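Local coordinates for putative curved DNA-binding protein (PDB 4IPA) that probably acts in ribosome biogenesis as the Arx1 protein, has a fold of the methionine aminopeptidase family, and may bind DNA, at residues 54-59 / 85-90; 205-210 / 370-375; 30-35 / 122-127; 282-287 / 319-324; 269-274 / 330-335. One frame throughout, in Å; residues are numbered along the deposited sequence.

Contact 1. Residues 54-59 / 85-90; sequences IDICEQ and TTVSPA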
# COMPACT_ATOMS: atom_id res chain seq x y z
N ILE A 54 0.12 -13.04 -14.28
CA ILE A 54 0.53 -12.08 -15.30
C ILE A 54 -0.66 -11.56 -16.10
O ILE A 54 -0.66 -10.42 -16.56
CB ILE A 54 1.63 -12.62 -16.26
CG1 ILE A 54 2.25 -11.46 -17.04
CG2 ILE A 54 1.07 -13.63 -17.24
CD1 ILE A 54 3.72 -11.39 -16.94
N ASP A 55 -1.69 -12.40 -16.27
CA ASP A 55 -2.89 -11.99 -16.98
C ASP A 55 -3.67 -10.95 -16.18
O ASP A 55 -4.16 -9.96 -16.75
CB ASP A 55 -3.77 -13.20 -17.28
CG ASP A 55 -3.19 -14.09 -18.36
OD1 ASP A 55 -2.27 -13.63 -19.08
OD2 ASP A 55 -3.65 -15.24 -18.49
N ILE A 56 -3.78 -11.18 -14.88
CA ILE A 56 -4.48 -10.25 -13.99
C ILE A 56 -3.81 -8.87 -13.95
O ILE A 56 -4.48 -7.86 -14.10
CB ILE A 56 -4.59 -10.83 -12.57
CG1 ILE A 56 -5.14 -12.26 -12.62
CG2 ILE A 56 -5.48 -9.94 -11.71
CD1 ILE A 56 -5.12 -12.99 -11.29
N CYS A 57 -2.49 -8.84 -13.76
CA CYS A 57 -1.74 -7.59 -13.76
C CYS A 57 -1.90 -6.85 -15.08
O CYS A 57 -2.11 -5.63 -15.10
CB CYS A 57 -0.25 -7.83 -13.49
SG CYS A 57 0.13 -8.52 -11.88
N GLU A 58 -1.78 -7.57 -16.19
CA GLU A 58 -1.94 -6.93 -17.49
C GLU A 58 -3.35 -6.36 -17.65
O GLU A 58 -3.53 -5.23 -18.11
CB GLU A 58 -1.62 -7.89 -18.65
CG GLU A 58 -0.13 -8.18 -18.82
CD GLU A 58 0.18 -9.14 -19.98
OE1 GLU A 58 -0.75 -9.78 -20.51
OE2 GLU A 58 1.36 -9.26 -20.36
N GLN A 59 -4.35 -7.14 -17.26
CA GLN A 59 -5.74 -6.69 -17.37
C GLN A 59 -6.03 -5.50 -16.46
O GLN A 59 -6.75 -4.57 -16.84
CB GLN A 59 -6.72 -7.83 -17.09
CG GLN A 59 -8.19 -7.44 -17.27
CD GLN A 59 -8.50 -6.89 -18.66
OE1 GLN A 59 -7.83 -7.22 -19.64
NE2 GLN A 59 -9.51 -6.04 -18.75
N THR A 85 -0.58 -2.47 -11.31
CA THR A 85 -1.40 -3.54 -10.77
C THR A 85 -0.49 -4.66 -10.30
O THR A 85 0.33 -5.17 -11.06
CB THR A 85 -2.33 -4.13 -11.84
OG1 THR A 85 -3.22 -3.12 -12.33
CG2 THR A 85 -3.14 -5.27 -11.25
N THR A 86 -0.61 -5.05 -9.04
CA THR A 86 0.22 -6.15 -8.56
C THR A 86 -0.65 -7.15 -7.83
O THR A 86 -1.65 -6.78 -7.23
CB THR A 86 1.34 -5.67 -7.63
OG1 THR A 86 0.76 -4.99 -6.51
CG2 THR A 86 2.31 -4.75 -8.37
N VAL A 87 -0.26 -8.41 -7.88
CA VAL A 87 -1.06 -9.48 -7.32
C VAL A 87 -0.10 -10.44 -6.65
O VAL A 87 0.62 -11.16 -7.32
CB VAL A 87 -1.88 -10.16 -8.43
CG1 VAL A 87 -2.59 -11.41 -7.91
CG2 VAL A 87 -2.87 -9.16 -9.03
N SER A 88 -0.09 -10.42 -5.32
CA SER A 88 0.96 -11.09 -4.56
C SER A 88 0.45 -12.28 -3.77
O SER A 88 -0.45 -12.14 -2.93
CB SER A 88 1.66 -10.09 -3.63
OG SER A 88 2.05 -8.94 -4.35
N PRO A 89 1.02 -13.47 -4.03
CA PRO A 89 0.64 -14.68 -3.29
C PRO A 89 0.96 -14.61 -1.79
O PRO A 89 1.47 -13.60 -1.29
CB PRO A 89 1.47 -15.79 -3.96
CG PRO A 89 1.79 -15.26 -5.35
CD PRO A 89 1.95 -13.75 -5.14
N ALA A 90 0.68 -15.72 -1.11
CA ALA A 90 0.61 -15.82 0.34
C ALA A 90 1.77 -15.22 1.13
O ALA A 90 1.55 -14.39 2.02
CB ALA A 90 0.38 -17.28 0.76

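Contact 2. Residues 205-210 / 370-375; sequences KAYDCN and FKTDKK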
# COMPACT_ATOMS: atom_id res chain seq x y z
N LYS A 205 -0.25 -9.36 18.42
CA LYS A 205 -0.02 -10.40 19.42
C LYS A 205 -1.34 -10.95 19.99
O LYS A 205 -1.42 -12.12 20.34
CB LYS A 205 0.86 -9.85 20.55
CG LYS A 205 1.28 -10.90 21.55
CD LYS A 205 1.81 -10.28 22.84
CE LYS A 205 3.07 -11.00 23.31
NZ LYS A 205 3.06 -12.47 23.03
N ALA A 206 -2.38 -10.13 20.06
CA ALA A 206 -3.65 -10.63 20.58
C ALA A 206 -4.18 -11.72 19.66
O ALA A 206 -5.06 -12.50 20.03
CB ALA A 206 -4.67 -9.50 20.71
N TYR A 207 -3.64 -11.78 18.46
CA TYR A 207 -4.07 -12.77 17.50
C TYR A 207 -2.93 -13.73 17.19
O TYR A 207 -2.98 -14.47 16.21
CB TYR A 207 -4.58 -12.08 16.23
CG TYR A 207 -5.92 -11.37 16.42
CD1 TYR A 207 -7.11 -12.09 16.43
CD2 TYR A 207 -5.99 -9.99 16.57
CE1 TYR A 207 -8.33 -11.45 16.58
CE2 TYR A 207 -7.20 -9.34 16.74
CZ TYR A 207 -8.36 -10.08 16.74
OH TYR A 207 -9.58 -9.45 16.91
N ASP A 208 -1.90 -13.70 18.04
CA ASP A 208 -0.70 -14.50 17.81
C ASP A 208 -0.09 -14.28 16.41
O ASP A 208 0.48 -15.19 15.81
CB ASP A 208 -0.96 -15.99 18.08
CG ASP A 208 -1.28 -16.27 19.55
OD1 ASP A 208 -0.97 -15.42 20.41
OD2 ASP A 208 -1.83 -17.35 19.85
N CYS A 209 -0.23 -13.07 15.90
CA CYS A 209 0.45 -12.71 14.66
C CYS A 209 1.54 -11.68 14.94
O CYS A 209 1.65 -11.18 16.05
CB CYS A 209 -0.54 -12.16 13.66
SG CYS A 209 -1.65 -13.42 13.09
N ASN A 210 2.35 -11.39 13.93
CA ASN A 210 3.37 -10.36 14.09
C ASN A 210 3.27 -9.27 13.02
O ASN A 210 2.90 -9.54 11.87
CB ASN A 210 4.76 -10.99 14.08
CG ASN A 210 5.06 -11.73 15.36
OD1 ASN A 210 5.23 -11.11 16.41
ND2 ASN A 210 5.15 -13.06 15.29
N PHE A 370 -15.41 -13.64 9.93
CA PHE A 370 -14.20 -14.13 10.58
C PHE A 370 -14.54 -14.95 11.82
O PHE A 370 -15.30 -14.50 12.68
CB PHE A 370 -13.26 -12.97 10.94
CG PHE A 370 -12.78 -12.18 9.76
CD1 PHE A 370 -11.84 -12.71 8.91
CD2 PHE A 370 -13.30 -10.93 9.49
CE1 PHE A 370 -11.41 -11.99 7.79
CE2 PHE A 370 -12.88 -10.21 8.39
CZ PHE A 370 -11.93 -10.74 7.53
N LYS A 371 -13.96 -16.15 11.91
CA LYS A 371 -14.30 -17.09 12.99
C LYS A 371 -13.08 -17.44 13.83
O LYS A 371 -12.15 -18.13 13.38
CB LYS A 371 -14.90 -18.37 12.41
CG LYS A 371 -16.11 -18.14 11.49
CD LYS A 371 -17.34 -17.73 12.29
CE LYS A 371 -18.61 -17.65 11.43
NZ LYS A 371 -18.58 -16.49 10.49
N THR A 372 -13.07 -16.96 15.07
CA THR A 372 -11.95 -17.23 15.97
C THR A 372 -12.35 -16.96 17.41
O THR A 372 -13.30 -16.22 17.66
CB THR A 372 -10.70 -16.38 15.61
OG1 THR A 372 -9.69 -16.63 16.59
CG2 THR A 372 -11.03 -14.89 15.64
N ASP A 373 -11.62 -17.55 18.34
CA ASP A 373 -11.85 -17.29 19.75
C ASP A 373 -11.01 -16.11 20.22
O ASP A 373 -11.31 -15.50 21.25
CB ASP A 373 -11.55 -18.54 20.60
CG ASP A 373 -12.52 -19.67 20.32
OD1 ASP A 373 -13.72 -19.38 20.07
OD2 ASP A 373 -12.09 -20.85 20.33
N LYS A 374 -9.97 -15.79 19.47
CA LYS A 374 -9.07 -14.71 19.87
C LYS A 374 -9.73 -13.33 19.81
O LYS A 374 -10.64 -13.08 19.01
CB LYS A 374 -7.77 -14.76 19.07
CG LYS A 374 -7.21 -16.16 19.05
CD LYS A 374 -5.73 -16.20 18.81
CE LYS A 374 -5.27 -17.65 18.92
NZ LYS A 374 -3.86 -17.85 18.49
N LYS A 375 -9.28 -12.46 20.70
CA LYS A 375 -9.89 -11.16 20.88
C LYS A 375 -8.85 -10.23 21.50
O LYS A 375 -8.01 -10.67 22.28
CB LYS A 375 -11.09 -11.29 21.82
CG LYS A 375 -12.08 -10.14 21.72
CD LYS A 375 -13.28 -10.35 22.64
CE LYS A 375 -14.33 -9.26 22.40
NZ LYS A 375 -15.48 -9.36 23.35
O HOH W 1 -11.63 -10.82 17.16

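Contact 3. Residues 30-35 / 122-127; sequences KTAAQI and AQIDGY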
# COMPACT_ATOMS: atom_id res chain seq x y z
N LYS A 30 -9.26 12.62 -5.02
CA LYS A 30 -10.51 11.87 -5.02
C LYS A 30 -10.82 11.21 -6.38
O LYS A 30 -11.35 10.11 -6.43
CB LYS A 30 -11.69 12.74 -4.59
CG LYS A 30 -13.03 12.02 -4.60
CD LYS A 30 -13.17 11.13 -3.38
CE LYS A 30 -14.41 10.25 -3.46
NZ LYS A 30 -14.33 9.15 -2.47
N THR A 31 -10.49 11.90 -7.47
CA THR A 31 -10.69 11.31 -8.78
C THR A 31 -9.80 10.08 -8.92
O THR A 31 -10.22 9.05 -9.44
CB THR A 31 -10.32 12.28 -9.91
OG1 THR A 31 -10.99 13.53 -9.72
CG2 THR A 31 -10.74 11.69 -11.25
N ALA A 32 -8.56 10.21 -8.47
CA ALA A 32 -7.63 9.09 -8.46
C ALA A 32 -8.14 7.92 -7.62
O ALA A 32 -8.03 6.78 -8.03
CB ALA A 32 -6.26 9.55 -7.96
N ALA A 33 -8.69 8.20 -6.44
CA ALA A 33 -9.20 7.18 -5.55
C ALA A 33 -10.36 6.40 -6.17
O ALA A 33 -10.41 5.19 -6.08
CB ALA A 33 -9.65 7.81 -4.24
N GLN A 34 -11.30 7.11 -6.77
CA GLN A 34 -12.44 6.46 -7.39
C GLN A 34 -11.96 5.53 -8.50
O GLN A 34 -12.46 4.42 -8.64
CB GLN A 34 -13.43 7.48 -7.94
CG GLN A 34 -14.24 8.21 -6.86
CD GLN A 34 -15.23 9.20 -7.46
OE1 GLN A 34 -14.84 10.25 -7.99
NE2 GLN A 34 -16.51 8.86 -7.40
N ILE A 35 -10.98 5.97 -9.28
CA ILE A 35 -10.42 5.09 -10.30
C ILE A 35 -9.74 3.88 -9.66
O ILE A 35 -9.96 2.75 -10.08
CB ILE A 35 -9.43 5.81 -11.25
CG1 ILE A 35 -10.18 6.71 -12.24
CG2 ILE A 35 -8.63 4.79 -12.04
CD1 ILE A 35 -9.27 7.62 -13.08
N ALA A 122 -3.95 4.98 -9.06
CA ALA A 122 -3.95 6.00 -10.09
C ALA A 122 -3.48 7.35 -9.58
O ALA A 122 -3.34 7.57 -8.37
CB ALA A 122 -5.35 6.15 -10.70
N GLN A 123 -3.34 8.27 -10.52
CA GLN A 123 -2.57 9.48 -10.35
C GLN A 123 -3.19 10.57 -11.25
O GLN A 123 -3.28 10.39 -12.46
CB GLN A 123 -1.16 9.12 -10.81
CG GLN A 123 -0.15 10.13 -10.70
CD GLN A 123 -0.19 11.10 -11.84
OE1 GLN A 123 -0.72 12.19 -11.70
NE2 GLN A 123 0.41 10.72 -12.99
N ILE A 124 -3.65 11.68 -10.65
CA ILE A 124 -4.10 12.84 -11.44
C ILE A 124 -3.34 14.12 -11.09
O ILE A 124 -3.40 14.60 -9.96
CB ILE A 124 -5.62 13.14 -11.31
CG1 ILE A 124 -6.45 12.10 -12.04
CG2 ILE A 124 -5.95 14.51 -11.93
CD1 ILE A 124 -6.92 11.01 -11.16
N ASP A 125 -2.67 14.69 -12.09
CA ASP A 125 -1.88 15.91 -11.96
C ASP A 125 -0.87 15.82 -10.82
O ASP A 125 -0.62 16.80 -10.12
CB ASP A 125 -2.77 17.15 -11.79
CG ASP A 125 -1.99 18.46 -11.90
OD1 ASP A 125 -1.03 18.53 -12.69
OD2 ASP A 125 -2.34 19.44 -11.20
N GLY A 126 -0.30 14.63 -10.65
CA GLY A 126 0.75 14.40 -9.68
C GLY A 126 0.23 14.04 -8.31
O GLY A 126 1.00 13.89 -7.38
N TYR A 127 -1.09 13.91 -8.19
CA TYR A 127 -1.69 13.52 -6.91
C TYR A 127 -2.20 12.08 -6.99
O TYR A 127 -3.20 11.78 -7.65
CB TYR A 127 -2.79 14.51 -6.49
CG TYR A 127 -2.27 15.94 -6.42
CD1 TYR A 127 -1.38 16.32 -5.43
CD2 TYR A 127 -2.62 16.88 -7.38
CE1 TYR A 127 -0.87 17.61 -5.37
CE2 TYR A 127 -2.12 18.19 -7.34
CZ TYR A 127 -1.25 18.54 -6.33
OH TYR A 127 -0.74 19.82 -6.27

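Contact 4. Residues 282-287 / 319-324; sequences ALKRPT and VIECVR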
# COMPACT_ATOMS: atom_id res chain seq x y z
N ALA A 282 24.46 10.79 -14.83
CA ALA A 282 24.39 10.73 -16.29
C ALA A 282 24.55 9.30 -16.80
O ALA A 282 25.58 8.66 -16.57
CB ALA A 282 25.43 11.64 -16.91
N LEU A 283 23.53 8.79 -17.48
CA LEU A 283 23.56 7.44 -18.02
C LEU A 283 24.46 7.36 -19.25
O LEU A 283 24.38 8.21 -20.13
CB LEU A 283 22.15 6.96 -18.35
CG LEU A 283 21.23 6.88 -17.12
CD1 LEU A 283 19.78 6.76 -17.55
CD2 LEU A 283 21.65 5.73 -16.19
N LYS A 284 25.32 6.35 -19.30
CA LYS A 284 26.24 6.18 -20.42
C LYS A 284 25.66 5.29 -21.51
O LYS A 284 25.95 5.48 -22.70
CB LYS A 284 27.58 5.63 -19.93
CG LYS A 284 28.31 6.59 -18.99
CD LYS A 284 29.69 6.08 -18.60
CE LYS A 284 30.48 7.16 -17.87
NZ LYS A 284 31.86 6.72 -17.50
N ARG A 285 24.84 4.33 -21.12
CA ARG A 285 24.33 3.33 -22.05
C ARG A 285 23.06 3.79 -22.74
O ARG A 285 22.12 4.26 -22.09
CB ARG A 285 24.16 1.99 -21.33
CG ARG A 285 25.48 1.53 -20.72
CD ARG A 285 25.34 0.29 -19.86
NE ARG A 285 24.80 -0.86 -20.58
CZ ARG A 285 25.51 -1.66 -21.37
NH1 ARG A 285 26.80 -1.45 -21.58
NH2 ARG A 285 24.91 -2.69 -21.97
N PRO A 286 23.02 3.64 -24.06
CA PRO A 286 21.89 4.16 -24.84
C PRO A 286 20.57 3.50 -24.47
O PRO A 286 19.55 4.18 -24.48
CB PRO A 286 22.28 3.85 -26.29
CG PRO A 286 23.30 2.75 -26.19
CD PRO A 286 24.04 3.01 -24.92
N THR A 287 20.56 2.21 -24.16
CA THR A 287 19.30 1.60 -23.76
C THR A 287 18.86 2.07 -22.37
O THR A 287 17.67 2.12 -22.07
CB THR A 287 19.32 0.08 -23.83
OG1 THR A 287 19.71 -0.33 -25.15
CG2 THR A 287 17.93 -0.47 -23.54
N VAL A 319 17.57 -1.15 -17.40
CA VAL A 319 17.30 -1.01 -15.97
C VAL A 319 18.57 -1.14 -15.13
O VAL A 319 18.71 -0.48 -14.10
CB VAL A 319 16.23 -2.00 -15.46
CG1 VAL A 319 16.79 -3.43 -15.39
CG2 VAL A 319 15.75 -1.55 -14.09
N ILE A 320 19.50 -1.97 -15.59
CA ILE A 320 20.72 -2.22 -14.85
C ILE A 320 21.47 -0.93 -14.49
O ILE A 320 21.66 -0.64 -13.30
CB ILE A 320 21.65 -3.18 -15.62
CG1 ILE A 320 20.92 -4.50 -15.87
CG2 ILE A 320 22.98 -3.35 -14.87
CD1 ILE A 320 21.72 -5.53 -16.69
N GLU A 321 21.88 -0.16 -15.49
CA GLU A 321 22.59 1.08 -15.22
C GLU A 321 21.73 2.10 -14.46
O GLU A 321 22.22 2.88 -13.65
CB GLU A 321 23.13 1.73 -16.49
CG GLU A 321 24.10 2.86 -16.19
CD GLU A 321 24.54 3.64 -17.41
OE1 GLU A 321 23.87 3.57 -18.46
OE2 GLU A 321 25.58 4.33 -17.31
N CYS A 322 20.43 2.10 -14.75
CA CYS A 322 19.55 3.06 -14.10
C CYS A 322 19.51 2.82 -12.58
O CYS A 322 19.48 3.78 -11.81
CB CYS A 322 18.13 2.99 -14.71
SG CYS A 322 17.95 3.70 -16.39
N VAL A 323 19.53 1.56 -12.17
CA VAL A 323 19.51 1.20 -10.76
C VAL A 323 20.89 1.42 -10.14
O VAL A 323 21.02 2.00 -9.06
CB VAL A 323 19.10 -0.28 -10.55
CG1 VAL A 323 19.31 -0.71 -9.07
CG2 VAL A 323 17.66 -0.49 -11.00
N ARG A 324 21.92 0.95 -10.83
CA ARG A 324 23.27 1.10 -10.34
C ARG A 324 23.54 2.58 -10.13
O ARG A 324 24.13 2.98 -9.13
CB ARG A 324 24.28 0.47 -11.30
CG ARG A 324 25.70 0.43 -10.73
CD ARG A 324 25.83 -0.51 -9.51
NE ARG A 324 25.59 -1.92 -9.86
CZ ARG A 324 26.47 -2.72 -10.47
NH1 ARG A 324 27.67 -2.26 -10.82
NH2 ARG A 324 26.15 -3.98 -10.74

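Contact 5. Residues 269-274 / 330-335; sequences QRATLH and QYEVTG. With SO4 (sulfate ion), chain E.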
# COMPACT_ATOMS: atom_id res chain seq x y z
N GLN A 269 12.74 -14.17 -7.14
CA GLN A 269 12.04 -13.60 -8.29
C GLN A 269 12.69 -12.29 -8.73
O GLN A 269 13.26 -11.56 -7.93
CB GLN A 269 10.55 -13.38 -8.00
CG GLN A 269 9.77 -14.67 -7.80
CD GLN A 269 9.90 -15.22 -6.39
OE1 GLN A 269 10.47 -14.57 -5.51
NE2 GLN A 269 9.36 -16.42 -6.17
N ARG A 270 12.64 -12.04 -10.03
CA ARG A 270 13.20 -10.84 -10.60
C ARG A 270 12.51 -9.57 -10.05
O ARG A 270 11.28 -9.50 -9.98
CB ARG A 270 13.04 -10.93 -12.11
CG ARG A 270 13.42 -9.71 -12.90
CD ARG A 270 13.22 -10.02 -14.38
NE ARG A 270 14.49 -9.88 -15.04
CZ ARG A 270 15.14 -10.84 -15.68
NH1 ARG A 270 14.63 -12.05 -15.83
NH2 ARG A 270 16.32 -10.54 -16.21
N ALA A 271 13.30 -8.60 -9.63
CA ALA A 271 12.78 -7.28 -9.24
C ALA A 271 12.24 -6.56 -10.47
O ALA A 271 13.03 -6.19 -11.37
CB ALA A 271 13.87 -6.46 -8.60
N THR A 272 10.93 -6.35 -10.53
CA THR A 272 10.34 -5.62 -11.65
C THR A 272 9.77 -4.27 -11.24
O THR A 272 9.62 -3.38 -12.07
CB THR A 272 9.25 -6.44 -12.36
OG1 THR A 272 8.19 -6.72 -11.43
CG2 THR A 272 9.85 -7.75 -12.92
N LEU A 273 9.47 -4.13 -9.95
CA LEU A 273 8.88 -2.89 -9.45
C LEU A 273 9.96 -1.83 -9.20
O LEU A 273 10.91 -2.08 -8.48
CB LEU A 273 8.10 -3.17 -8.17
CG LEU A 273 7.32 -2.00 -7.56
CD1 LEU A 273 6.15 -1.64 -8.47
CD2 LEU A 273 6.81 -2.38 -6.17
N HIS A 274 9.80 -0.66 -9.81
CA HIS A 274 10.81 0.41 -9.72
C HIS A 274 10.13 1.78 -9.75
O HIS A 274 8.93 1.89 -10.00
CB HIS A 274 11.78 0.36 -10.92
CG HIS A 274 12.47 -0.96 -11.11
ND1 HIS A 274 13.84 -1.11 -10.98
CD2 HIS A 274 11.99 -2.17 -11.48
CE1 HIS A 274 14.17 -2.36 -11.23
NE2 HIS A 274 13.07 -3.03 -11.52
N GLN A 330 14.98 0.52 -7.06
CA GLN A 330 14.49 -0.82 -7.30
C GLN A 330 13.90 -1.32 -6.00
O GLN A 330 14.50 -1.15 -4.95
CB GLN A 330 15.65 -1.72 -7.77
CG GLN A 330 15.39 -3.21 -7.74
CD GLN A 330 16.71 -3.99 -7.82
OE1 GLN A 330 17.02 -4.59 -8.84
NE2 GLN A 330 17.48 -3.97 -6.75
N TYR A 331 12.72 -1.92 -6.07
CA TYR A 331 12.10 -2.55 -4.91
C TYR A 331 12.35 -4.04 -4.98
O TYR A 331 11.70 -4.76 -5.74
CB TYR A 331 10.59 -2.27 -4.86
CG TYR A 331 10.30 -0.81 -4.71
CD1 TYR A 331 10.27 -0.21 -3.45
CD2 TYR A 331 10.12 0.00 -5.83
CE1 TYR A 331 10.03 1.15 -3.31
CE2 TYR A 331 9.87 1.35 -5.70
CZ TYR A 331 9.83 1.93 -4.44
OH TYR A 331 9.58 3.27 -4.32
N GLU A 332 13.32 -4.48 -4.20
CA GLU A 332 13.70 -5.88 -4.20
C GLU A 332 12.55 -6.76 -3.80
O GLU A 332 11.69 -6.36 -3.03
CB GLU A 332 14.91 -6.14 -3.28
CG GLU A 332 16.24 -6.29 -4.05
CD GLU A 332 16.19 -7.38 -5.16
OE1 GLU A 332 15.34 -8.31 -5.08
OE2 GLU A 332 17.01 -7.31 -6.12
N VAL A 333 12.54 -7.96 -4.36
CA VAL A 333 11.55 -8.95 -4.03
C VAL A 333 11.80 -9.53 -2.63
O VAL A 333 12.84 -10.12 -2.37
CB VAL A 333 11.59 -10.09 -5.05
CG1 VAL A 333 10.49 -11.08 -4.76
CG2 VAL A 333 11.46 -9.51 -6.45
N THR A 334 10.84 -9.34 -1.74
CA THR A 334 10.95 -9.89 -0.40
C THR A 334 9.66 -10.60 -0.03
O THR A 334 8.59 -10.33 -0.61
CB THR A 334 11.23 -8.81 0.66
OG1 THR A 334 10.05 -8.03 0.86
CG2 THR A 334 12.39 -7.91 0.24
N GLY A 335 9.76 -11.50 0.94
CA GLY A 335 8.63 -12.27 1.41
C GLY A 335 8.88 -12.67 2.86
O GLY A 335 9.93 -12.37 3.44
S SO4 E . 18.47 -12.24 -17.91
O1 SO4 E . 17.79 -13.42 -17.38
O2 SO4 E . 18.49 -11.20 -16.90
O3 SO4 E . 19.84 -12.58 -18.29
O4 SO4 E . 17.75 -11.77 -19.09
O HOH W 2 10.04 -6.02 -7.70

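Contact 1. Residues 54-59 / 85-90
I56 and V87 meet methyl to methyl, their side chains crossing at about a right angle, with I56 CG2 3.8 Å from V87 CG2. That same V87 methyl lies 4.2 Å from C57 SG, so a single branch of the valine packs against two neighbouring residues of the helix. C57 has its sulfur beside its own backbone N (chi1 -64°), and from there SG lies over the strand backbone, 3.5 Å from T85 O and 4.0 Å from V87 N. A slim thiol fits close to the strand's backbone. T85 packs on the helix backbone at C57. Its CG2 methyl comes to 3.7 Å from C57 CA and its CB to 3.6 Å from C57 O, while its OG1 turns to D61 on the same helix. T85 and V87 direct their CB atoms toward the helix, whereas T86, between them, turns away and bonds through OG1 to Q119 of the next strand. The helix and strand segments run nearly antiparallel (155°), a helix laid on an antiparallel sheet, consistent with the pita-bread fold of the M24 family. Beyond I56, helix 23-46 continues the apolar surface with V43 and L46. Buried and without a clear hydrogen bond across it, the join between these two segments is van der Waals packing that keeps water from apolar groups, with T85-D61 as a polar tie just beyond.

Contact 2. Residues 205-210 / 370-375
One water links Y207 OH and K374 O: it lies 2.5 Å from Y207 OH, in the plane of the ring, and donates to K374 O at 3.1 Å. The tyrosine and the lysine run alongside each other, head to tail, and CD1 of the ring touches K374 CB at 3.8 Å. Tyrosine suits this place, since its ring packs on the lysine while its hydroxyl reaches the water. The rest of the lysine chain runs on extended to a salt bridge with D208, where K374 NZ and D208 OD2 are modelled very close, at 2.5 Å; D152 is only a long, weak ion-pair partner of this amine, and the like-charged R149 lies close by. An ST turn steadies the lysine's backbone: K374 N donates to T372 OG1 at 3.0 Å, and T372 OG1 is also bonded to D152 of helix 148-167. R149 binds Y207 O and D208 O. D208, with positive phi (52°), is the C-prime residue of a Schellman motif, the classic way to end a helix, here helix 193-205.

Contact 3. Residues 30-35 / 122-127
A122 opens the strand's side of the contact by setting its CB 3.8 Å from I35 CG2, while its carbonyl oxygen, A122 O, lies 3.6 Å from A32 CB. Alanine on both sides lets backbone and backbone come close: the axes of the two segments pass at 7.0 Å, nearly antiparallel, a helix on an antiparallel sheet consistent with the M24 pita-bread fold. Q123 turns away from the helix, and its OE1 instead accepts from G126 N at 2.7 Å, the donor standing above the carbonyl plane. I124 faces the helix again and carries the tightest touch. Its CD1 methyl reaches A32 CB at 3.6 Å and A32 N at 3.3 Å, and it also lies 3.8 Å from T31 CB, the two side chains crossing at about a right angle. The second torsion of I124 (chi2 95°) lies away from the staggered positions, which hints at some strain. T31 presents CB and CG2, while its OG1, beside the backbone N, bonds to T27 O. D125 and G126 make the type I' turn of a beta hairpin; at G126 a side chain would jam against the preceding carbonyl. After the turn, Y127 O comes to 3.8 Å from A32 CB. Between residues 30-35 and 122-127 no hydrogen bond forms: methyls pack on methyls and on backbone carbonyls, flanked by polar links from the same helix, S36 to A122 N and K28 to D125.

Contact 4. Residues 282-287 / 319-324
E321 reaches from its helix to the backbone of K284 and R285 and uses both carboxylate oxygens. K284 N donates to E321 OE2 at 2.8 Å in a nearly straight bond (171°), arriving on the syn side but 23° out of the carboxylate plane. R285 N donates to E321 OE1 at 2.9 Å and takes the syn lone pair. OE1 has a further partner in S288 OG, so the two oxygens together satisfy two backbone N-H groups and a serine hydroxyl; L283 O has its donor in R289 NH1. The reach depends on an extended chain, with CG anti to the backbone N (chi1 -168°). R285 holds the N-cap position of helix 286-299, and the negative charge beside this helix start would probably be stabilised by the peptide dipoles. Neither basic side chain pairs with the acid: K284 NZ stays 6.7 Å from E321 OE2 and R285 NE 5.0 Å from E321 OE1, though R285 CB touches that OE1 at 3.3 Å. L283 lays CD2 over one face of the carboxylate, 3.8 Å from E321 CD, and sets CD1 3.7 Å from C322 SG. Were E321 replaced by an alanine, both N-H groups and the S288 hydroxyl would probably lose their shared carboxylate acceptor, weakening the tie between loop and helix. The loop thus joins helix 286-299 to helix 312-324, whose C322 leans on F328 of strand 328-330 and whose V319 packs on H274.

Contact 5. Residues 269-274 / 330-335
H274 and Q330 form an antiparallel, non-hydrogen-bonded pair where strands 273-276 and 328-330 adjoin in a small sheet. Their side chains lie side by side on one face: ND1 and CE1 of the imidazole lie against CB and CG of Q330, with H274 CE1 3.8 Å from Q330 CG. H274 NE2 donates to A271 O at 3.2 Å, standing well above the carbonyl plane and not on a lone pair. With an alanine here instead of the histidine, A271 O is likely to lose that donor and a gap to open against Q330 and against V319 and V323 of helix 312-324. One residue on, Y331 N donates to L273 O at 3.0 Å, almost straight (168°). The return link is made by a water that accepts from L273 N and donates to Y331 O at 2.9 Å. Y331 turns the edge of its ring toward L273 O and binds E226 through its hydroxyl. Farther along, V333 packs against the backbone of residues 269-270, its CG2 3.1 Å from Q269 O, a tight fit for a branched side chain. R270 sets off away from the other segment; its NH1 forms a salt bridge with D102, and a sulfate, probably from the crystallisation liquor, lies at the guanidinium edge. This is an antiparallel pairing at edge strand 328-330 of a three-stranded sheet, continued beyond its bridge by one direct backbone bond and one water-mediated link.

In the fold
From the N terminus, helix 23-46 opens contact 3, and before that loop closes at 122-127, contact 1 opens on helix 53-69 and closes on strand 79-88. Contact 1 is thus nested inside contact 3, and both lay a helix on the same antiparallel sheet within the M24 family region. Contact 2 opens after helix 193-205 and closes only at 370-375; it ties the end of that helix to the loop before helix 379-386. Inside it lies contact 5, and inside contact 5 lies contact 4; no loops cross. Contacts 4 and 5 touch directly, through V319 and V323 against H274 and V323 against Q330, so helix 312-324 packs on the strand pair of contact 5.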